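Long-range contacts in apolipophorin-3b (Locusta migratoria, PDB 1AEP), which helps load diacylglycerol into lipophorin by covering the hydrophobic surface that expands on lipid uptake, supporting lipid transport during insect flight: residues N46-K51 / E143-L148; A53-S58 / R79-S84. All blocks are in the same frame, centred on the assembly; numbering follows the deposited sequence.

Contact 1: N46-K51 / E143-L148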
ATOM      1  N   ASN A  46      -2.992   8.591  -7.200  1.00 23.73           N
ATOM      2  CA  ASN A  46      -1.813   8.550  -7.998  1.00  3.89           C
ATOM      3  C   ASN A  46      -0.559   8.677  -7.187  1.00 12.77           C
ATOM      4  O   ASN A  46       0.459   8.081  -7.497  1.00 20.75           O
ATOM      5  CB  ASN A  46      -1.870   9.512  -9.164  1.00 25.64           C
ATOM      6  CG  ASN A  46      -2.523   8.931 -10.404  1.00 24.38           C
ATOM      7  OD1 ASN A  46      -2.311   7.741 -10.770  1.00 54.04           O
ATOM      8  ND2 ASN A  46      -3.311   9.761 -11.074  1.00 25.16           N
ATOM      9  N   ALA A  47      -0.638   9.472  -6.134  1.00  7.96           N
ATOM     10  CA  ALA A  47       0.523   9.647  -5.284  1.00 10.07           C
ATOM     11  C   ALA A  47       0.911   8.336  -4.601  1.00  7.25           C
ATOM     12  O   ALA A  47       2.085   7.978  -4.501  1.00 29.57           O
ATOM     13  CB  ALA A  47       0.153  10.703  -4.284  1.00  7.62           C
ATOM     14  N   PHE A  48      -0.106   7.619  -4.150  1.00  5.40           N
ATOM     15  CA  PHE A  48       0.054   6.359  -3.489  1.00 27.96           C
ATOM     16  C   PHE A  48       0.633   5.345  -4.409  1.00 12.89           C
ATOM     17  O   PHE A  48       1.662   4.695  -4.159  1.00 19.59           O
ATOM     18  CB  PHE A  48      -1.388   5.928  -3.196  1.00 18.27           C
ATOM     19  CG  PHE A  48      -1.452   4.783  -2.251  1.00 17.89           C
ATOM     20  CD1 PHE A  48      -1.081   4.929  -0.918  1.00 22.20           C
ATOM     21  CD2 PHE A  48      -1.837   3.524  -2.698  1.00 42.94           C
ATOM     22  CE1 PHE A  48      -1.096   3.855  -0.032  1.00 30.61           C
ATOM     23  CE2 PHE A  48      -1.834   2.433  -1.835  1.00 36.49           C
ATOM     24  CZ  PHE A  48      -1.448   2.594  -0.504  1.00 18.08           C
ATOM     25  N   LYS A  49      -0.088   5.207  -5.509  1.00 18.07           N
ATOM     26  CA  LYS A  49       0.300   4.249  -6.513  1.00  1.00           C
ATOM     27  C   LYS A  49       1.781   4.402  -6.781  1.00  1.47           C
ATOM     28  O   LYS A  49       2.537   3.445  -6.924  1.00 38.85           O
ATOM     29  CB  LYS A  49      -0.536   4.691  -7.696  1.00 17.35           C
ATOM     30  CG  LYS A  49      -0.519   3.893  -8.979  1.00 21.36           C
ATOM     31  CD  LYS A  49      -1.868   3.930  -9.694  1.00 41.87           C
ATOM     32  CE  LYS A  49      -1.938   4.775 -10.988  1.00 90.79           C
ATOM     33  NZ  LYS A  49      -2.990   4.330 -11.916  1.00 60.11           N
ATOM     34  N   THR A  50       2.182   5.661  -6.873  1.00 20.04           N
ATOM     35  CA  THR A  50       3.565   6.028  -7.190  1.00 29.48           C
ATOM     36  C   THR A  50       4.555   5.478  -6.203  1.00 20.24           C
ATOM     37  O   THR A  50       5.621   4.992  -6.545  1.00 31.70           O
ATOM     38  CB  THR A  50       3.736   7.550  -7.421  1.00 20.92           C
ATOM     39  OG1 THR A  50       3.243   7.966  -8.674  1.00 41.51           O
ATOM     40  CG2 THR A  50       5.125   8.098  -7.163  1.00 17.60           C
ATOM     41  N   LYS A  51       4.198   5.641  -4.942  1.00 30.10           N
ATOM     42  CA  LYS A  51       5.015   5.184  -3.856  1.00 11.03           C
ATOM     43  C   LYS A  51       5.082   3.653  -3.785  1.00 50.65           C
ATOM     44  O   LYS A  51       6.169   3.095  -3.669  1.00 18.37           O
ATOM     45  CB  LYS A  51       4.521   5.781  -2.563  1.00 25.03           C
ATOM     46  CG  LYS A  51       4.927   7.231  -2.437  1.00  3.47           C
ATOM     47  CD  LYS A  51       6.394   7.371  -2.130  1.00 79.20           C
ATOM     48  CE  LYS A  51       6.867   8.821  -2.069  1.00100.00           C
ATOM     49  NZ  LYS A  51       8.324   9.000  -2.184  1.00100.00           N
ATOM     50  N   GLU A 143       3.882   5.232   5.350  1.00 13.46           N
ATOM     51  CA  GLU A 143       3.988   6.673   5.052  1.00 11.64           C
ATOM     52  C   GLU A 143       3.071   7.111   3.921  1.00  6.90           C
ATOM     53  O   GLU A 143       2.383   8.138   4.007  1.00 28.08           O
ATOM     54  CB  GLU A 143       5.430   7.203   4.825  1.00 13.56           C
ATOM     55  CG  GLU A 143       5.619   8.764   4.998  1.00 25.26           C
ATOM     56  CD  GLU A 143       5.246   9.377   6.330  1.00100.00           C
ATOM     57  OE1 GLU A 143       5.367   8.510   7.350  1.00 34.01           O
ATOM     58  OE2 GLU A 143       4.823  10.552   6.424  1.00 54.44           O
ATOM     59  N   ALA A 144       3.073   6.331   2.845  1.00  8.19           N
ATOM     60  CA  ALA A 144       2.235   6.624   1.721  1.00 15.15           C
ATOM     61  C   ALA A 144       0.795   6.731   2.193  1.00 22.14           C
ATOM     62  O   ALA A 144       0.101   7.699   1.911  1.00 37.69           O
ATOM     63  CB  ALA A 144       2.392   5.536   0.688  1.00  1.75           C
ATOM     64  N   ALA A 145       0.356   5.736   2.963  1.00  9.04           N
ATOM     65  CA  ALA A 145      -0.984   5.703   3.528  1.00 22.35           C
ATOM     66  C   ALA A 145      -1.229   6.807   4.571  1.00  1.00           C
ATOM     67  O   ALA A 145      -2.348   7.308   4.682  1.00 25.07           O
ATOM     68  CB  ALA A 145      -1.273   4.321   4.134  1.00  1.29           C
ATOM     69  N   ALA A 146      -0.232   7.195   5.372  1.00 23.38           N
ATOM     70  CA  ALA A 146      -0.469   8.270   6.325  1.00  9.64           C
ATOM     71  C   ALA A 146      -0.614   9.587   5.570  1.00 24.39           C
ATOM     72  O   ALA A 146      -1.460  10.419   5.867  1.00 34.10           O
ATOM     73  CB  ALA A 146       0.694   8.407   7.260  1.00  5.16           C
ATOM     74  N   ASN A 147       0.228   9.759   4.556  1.00 13.63           N
ATOM     75  CA  ASN A 147       0.219  10.940   3.737  1.00  6.75           C
ATOM     76  C   ASN A 147      -1.121  11.148   3.103  1.00  4.69           C
ATOM     77  O   ASN A 147      -1.668  12.250   3.134  1.00 36.59           O
ATOM     78  CB  ASN A 147       1.218  10.786   2.641  1.00 17.78           C
ATOM     79  CG  ASN A 147       2.534  11.356   3.087  1.00 24.37           C
ATOM     80  OD1 ASN A 147       3.503  11.323   2.335  1.00100.00           O
ATOM     81  ND2 ASN A 147       2.574  11.856   4.331  1.00 40.83           N
ATOM     82  N   LEU A 148      -1.641  10.071   2.530  1.00 19.30           N
ATOM     83  CA  LEU A 148      -2.945  10.093   1.902  1.00 21.27           C
ATOM     84  C   LEU A 148      -3.980  10.566   2.889  1.00 14.65           C
ATOM     85  O   LEU A 148      -4.781  11.461   2.640  1.00 36.05           O
ATOM     86  CB  LEU A 148      -3.322   8.672   1.470  1.00 14.34           C
ATOM     87  CG  LEU A 148      -4.481   8.565   0.478  1.00 12.56           C
ATOM     88  CD1 LEU A 148      -3.918   7.822  -0.694  1.00 33.57           C
ATOM     89  CD2 LEU A 148      -5.495   7.696   1.125  1.00 30.47           C
TER

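Contact 2: A53-S58 / R79-S84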
ATOM      1  N   ALA A  53       4.636   1.510  -6.061  1.00 22.13           N
ATOM      2  CA  ALA A  53       5.398   1.003  -7.157  1.00 37.72           C
ATOM      3  C   ALA A  53       6.906   1.159  -6.891  1.00  5.69           C
ATOM      4  O   ALA A  53       7.746   0.410  -7.394  1.00 57.14           O
ATOM      5  CB  ALA A  53       4.926   1.788  -8.369  1.00 23.90           C
ATOM      6  N   GLU A  54       7.262   2.154  -6.084  1.00 59.40           N
ATOM      7  CA  GLU A  54       8.656   2.385  -5.758  1.00  9.87           C
ATOM      8  C   GLU A  54       9.223   1.218  -4.997  1.00 22.98           C
ATOM      9  O   GLU A  54      10.318   0.735  -5.290  1.00 31.63           O
ATOM     10  CB  GLU A  54       8.808   3.619  -4.866  1.00 47.39           C
ATOM     11  CG  GLU A  54       9.964   4.550  -5.230  1.00 76.75           C
ATOM     12  CD  GLU A  54       9.637   5.967  -4.871  1.00100.00           C
ATOM     13  OE1 GLU A  54       9.842   6.423  -3.782  1.00100.00           O
ATOM     14  OE2 GLU A  54       9.067   6.607  -5.892  1.00100.00           O
ATOM     15  N   VAL A  55       8.448   0.795  -3.994  1.00  3.17           N
ATOM     16  CA  VAL A  55       8.731  -0.308  -3.112  1.00 26.39           C
ATOM     17  C   VAL A  55       8.892  -1.561  -3.927  1.00  1.20           C
ATOM     18  O   VAL A  55       9.912  -2.256  -3.877  1.00 45.88           O
ATOM     19  CB  VAL A  55       7.490  -0.462  -2.207  1.00  4.91           C
ATOM     20  CG1 VAL A  55       7.516  -1.704  -1.386  1.00 26.70           C
ATOM     21  CG2 VAL A  55       7.384   0.719  -1.299  1.00  1.13           C
ATOM     22  N   THR A  56       7.868  -1.841  -4.725  1.00 18.98           N
ATOM     23  CA  THR A  56       7.885  -2.987  -5.598  1.00  8.06           C
ATOM     24  C   THR A  56       9.192  -3.117  -6.357  1.00 14.23           C
ATOM     25  O   THR A  56       9.765  -4.191  -6.476  1.00 33.25           O
ATOM     26  CB  THR A  56       6.752  -2.772  -6.587  1.00 16.30           C
ATOM     27  OG1 THR A  56       5.553  -3.232  -6.009  1.00 30.25           O
ATOM     28  CG2 THR A  56       7.076  -3.538  -7.829  1.00 20.79           C
ATOM     29  N   THR A  57       9.675  -1.988  -6.868  1.00 25.53           N
ATOM     30  CA  THR A  57      10.917  -1.940  -7.612  1.00 11.26           C
ATOM     31  C   THR A  57      12.138  -2.168  -6.756  1.00 21.26           C
ATOM     32  O   THR A  57      13.086  -2.842  -7.118  1.00 33.34           O
ATOM     33  CB  THR A  57      11.011  -0.640  -8.399  1.00 16.71           C
ATOM     34  OG1 THR A  57       9.975  -0.729  -9.336  1.00 36.80           O
ATOM     35  CG2 THR A  57      12.342  -0.575  -9.114  1.00100.00           C
ATOM     36  N   SER A  58      12.105  -1.644  -5.572  1.00 21.67           N
ATOM     37  CA  SER A  58      13.268  -1.856  -4.764  1.00  1.41           C
ATOM     38  C   SER A  58      13.352  -3.261  -4.190  1.00  7.05           C
ATOM     39  O   SER A  58      14.428  -3.772  -3.903  1.00 29.80           O
ATOM     40  CB  SER A  58      13.294  -0.766  -3.721  1.00 11.23           C
ATOM     41  OG  SER A  58      12.368  -1.088  -2.741  1.00 47.31           O
ATOM     42  N   ARG A  79       5.586  -8.087  -7.409  1.00 30.29           N
ATOM     43  CA  ARG A  79       4.746  -8.082  -8.597  1.00 40.76           C
ATOM     44  C   ARG A  79       3.294  -7.896  -8.223  1.00 19.81           C
ATOM     45  O   ARG A  79       2.581  -7.085  -8.786  1.00 49.14           O
ATOM     46  CB  ARG A  79       4.882  -9.327  -9.457  1.00 28.91           C
ATOM     47  CG  ARG A  79       6.019  -9.226 -10.468  1.00100.00           C
ATOM     48  CD  ARG A  79       6.120 -10.410 -11.431  1.00100.00           C
ATOM     49  NE  ARG A  79       7.476 -10.630 -11.971  1.00100.00           N
ATOM     50  CZ  ARG A  79       8.171  -9.783 -12.750  1.00100.00           C
ATOM     51  NH1 ARG A  79       7.674  -8.597 -13.146  1.00100.00           N
ATOM     52  NH2 ARG A  79       9.402 -10.131 -13.153  1.00100.00           N
ATOM     53  N   ASN A  80       2.878  -8.659  -7.232  1.00 19.43           N
ATOM     54  CA  ASN A  80       1.524  -8.599  -6.743  1.00 22.59           C
ATOM     55  C   ASN A  80       1.130  -7.247  -6.186  1.00 38.50           C
ATOM     56  O   ASN A  80       0.041  -6.764  -6.492  1.00 32.80           O
ATOM     57  CB  ASN A  80       1.321  -9.664  -5.691  1.00 55.41           C
ATOM     58  CG  ASN A  80       0.979 -10.890  -6.411  1.00 42.20           C
ATOM     59  OD1 ASN A  80      -0.188 -11.146  -6.702  1.00100.00           O
ATOM     60  ND2 ASN A  80       2.035 -11.642  -6.837  1.00 94.78           N
ATOM     61  N   LEU A  81       2.007  -6.651  -5.347  1.00 23.11           N
ATOM     62  CA  LEU A  81       1.711  -5.356  -4.788  1.00 28.57           C
ATOM     63  C   LEU A  81       1.390  -4.418  -5.920  1.00 46.33           C
ATOM     64  O   LEU A  81       0.441  -3.665  -5.875  1.00 28.87           O
ATOM     65  CB  LEU A  81       2.956  -4.761  -4.174  1.00 25.14           C
ATOM     66  CG  LEU A  81       3.049  -5.042  -2.722  1.00  4.85           C
ATOM     67  CD1 LEU A  81       4.313  -4.337  -2.266  1.00 24.01           C
ATOM     68  CD2 LEU A  81       1.848  -4.418  -2.093  1.00 23.23           C
ATOM     69  N   ASN A  82       2.194  -4.530  -6.982  1.00 16.04           N
ATOM     70  CA  ASN A  82       2.026  -3.720  -8.168  1.00 61.29           C
ATOM     71  C   ASN A  82       0.697  -3.955  -8.870  1.00 20.88           C
ATOM     72  O   ASN A  82       0.101  -3.053  -9.451  1.00 49.80           O
ATOM     73  CB  ASN A  82       3.086  -4.036  -9.172  1.00 29.04           C
ATOM     74  CG  ASN A  82       3.022  -2.976 -10.203  1.00 63.34           C
ATOM     75  OD1 ASN A  82       3.052  -1.782  -9.852  1.00 25.28           O
ATOM     76  ND2 ASN A  82       2.888  -3.408 -11.441  1.00 71.42           N
ATOM     77  N   ASN A  83       0.227  -5.181  -8.831  1.00 62.10           N
ATOM     78  CA  ASN A  83      -1.011  -5.485  -9.496  1.00 57.25           C
ATOM     79  C   ASN A  83      -2.236  -4.957  -8.779  1.00 12.37           C
ATOM     80  O   ASN A  83      -3.259  -4.654  -9.388  1.00100.00           O
ATOM     81  CB  ASN A  83      -1.129  -6.946  -9.938  1.00 57.74           C
ATOM     82  CG  ASN A  83      -0.014  -7.273 -10.929  1.00100.00           C
ATOM     83  OD1 ASN A  83       0.105  -8.405 -11.420  1.00100.00           O
ATOM     84  ND2 ASN A  83       0.836  -6.273 -11.216  1.00 85.40           N
ATOM     85  N   SER A  84      -2.140  -4.834  -7.480  1.00 29.89           N
ATOM     86  CA  SER A  84      -3.294  -4.339  -6.788  1.00 26.66           C
ATOM     87  C   SER A  84      -3.435  -2.835  -6.833  1.00 27.90           C
ATOM     88  O   SER A  84      -4.451  -2.313  -6.398  1.00 92.27           O
ATOM     89  CB  SER A  84      -3.558  -4.959  -5.434  1.00 49.74           C
ATOM     90  OG  SER A  84      -2.412  -4.904  -4.637  1.00 32.11           O
TER

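Contact 1: N46-K51 / E143-L148
F48 and A144 bring the two backbones nearest each other, their CA atoms 5.7 Å apart, where helices 46-51 and 143-148 run antiparallel at 171° with axes 9.5 Å apart. F48 carries most of the contact: with CG anti to the backbone N (chi1 -168°), its ring reaches toward the other helix although the CB itself does not point there. The far part of the ring meets the peptide joining A144 to A145: F48 CE1 lies 3.8 Å from A145 N, which sits at the ring edge, in the ring plane. The methyl A144 CB touches both F48 CD1 and K51 CB at 3.9 Å. Alanine suits this spot because a bare methyl lets the ring come up to the backbone. L148 completes the apolar patch, its CD1 against F48 CB at 4.0 Å. K51 lends only the root of its chain; the rest bends away at chi2, and its ammonium makes a weak, long ion pair with E54. Were F48 cut back to an alanine, a gap would probably open facing A144, A145 and L148, and most of the surface shared by the two helices would be lost. Apart from the peptide nitrogen of A145 at the ring edge, the groups that meet are hydrocarbon, as expected inside an amphipathic helix bundle, so the helices are joined by apolar packing, without directional polar bonds between them.

Contact 2: A53-S58 / R79-S84
T56 meets L81 and N82 mainly through its hydroxyl oxygen. T56 OG1 lies 3.5 Å from L81 CB, the two side chains sliding past each other in opposite directions, and 3.7 Å from N82 N without a hydrogen bond. That hydroxyl, set beside its own backbone N by a chi1 of -85°, bonds to the carbonyl oxygen of A78, one turn earlier on the second helix, and weakly to I52 O of its own. Threonine suits this buried place, being small enough for the helices to come close while its polar end finds these partners. The one apolar pair is V55 CG1 with L81 CD1 at 4.2 Å; more loosely, the methyl A53 CB lies 4.3 Å from the amide oxygen N82 OD1. N82, partly exposed, is an N-glycosylation site, without a glycan in this structure. Within helix 53-58, T57 OG1 joins its backbone N on A53 O, and S58 OG reaches V55 O at 2.9 Å. This is antiparallel packing (164°) of neighbouring helices in the amphipathic bundle, with axes 8.8 Å apart. V55 also packs on A137 and T141 of helix 131-154, L81 on V108 and Q111 of helix 94-121.

Following the chain from its N terminus, helix 36-63 supplies the first segment of both contacts, 46-51 and then 53-58, one after the other, with a single residue between them. Contact 2 closes first: the chain turns back into helix 69-83 and returns at 79-84, making a short hairpin of neighbouring helices. It then continues through helix 94-121 into helix 131-154, where 143-148 closes the much longer loop of contact 1. The short loop thus lies wholly within the long one, and the two do not cross. With centres about 13 Å apart, the contacts make helix 36-63 a shared member of the five-helix bundle, packed against the helix that follows it, 69-83, and against the last helix, 131-154.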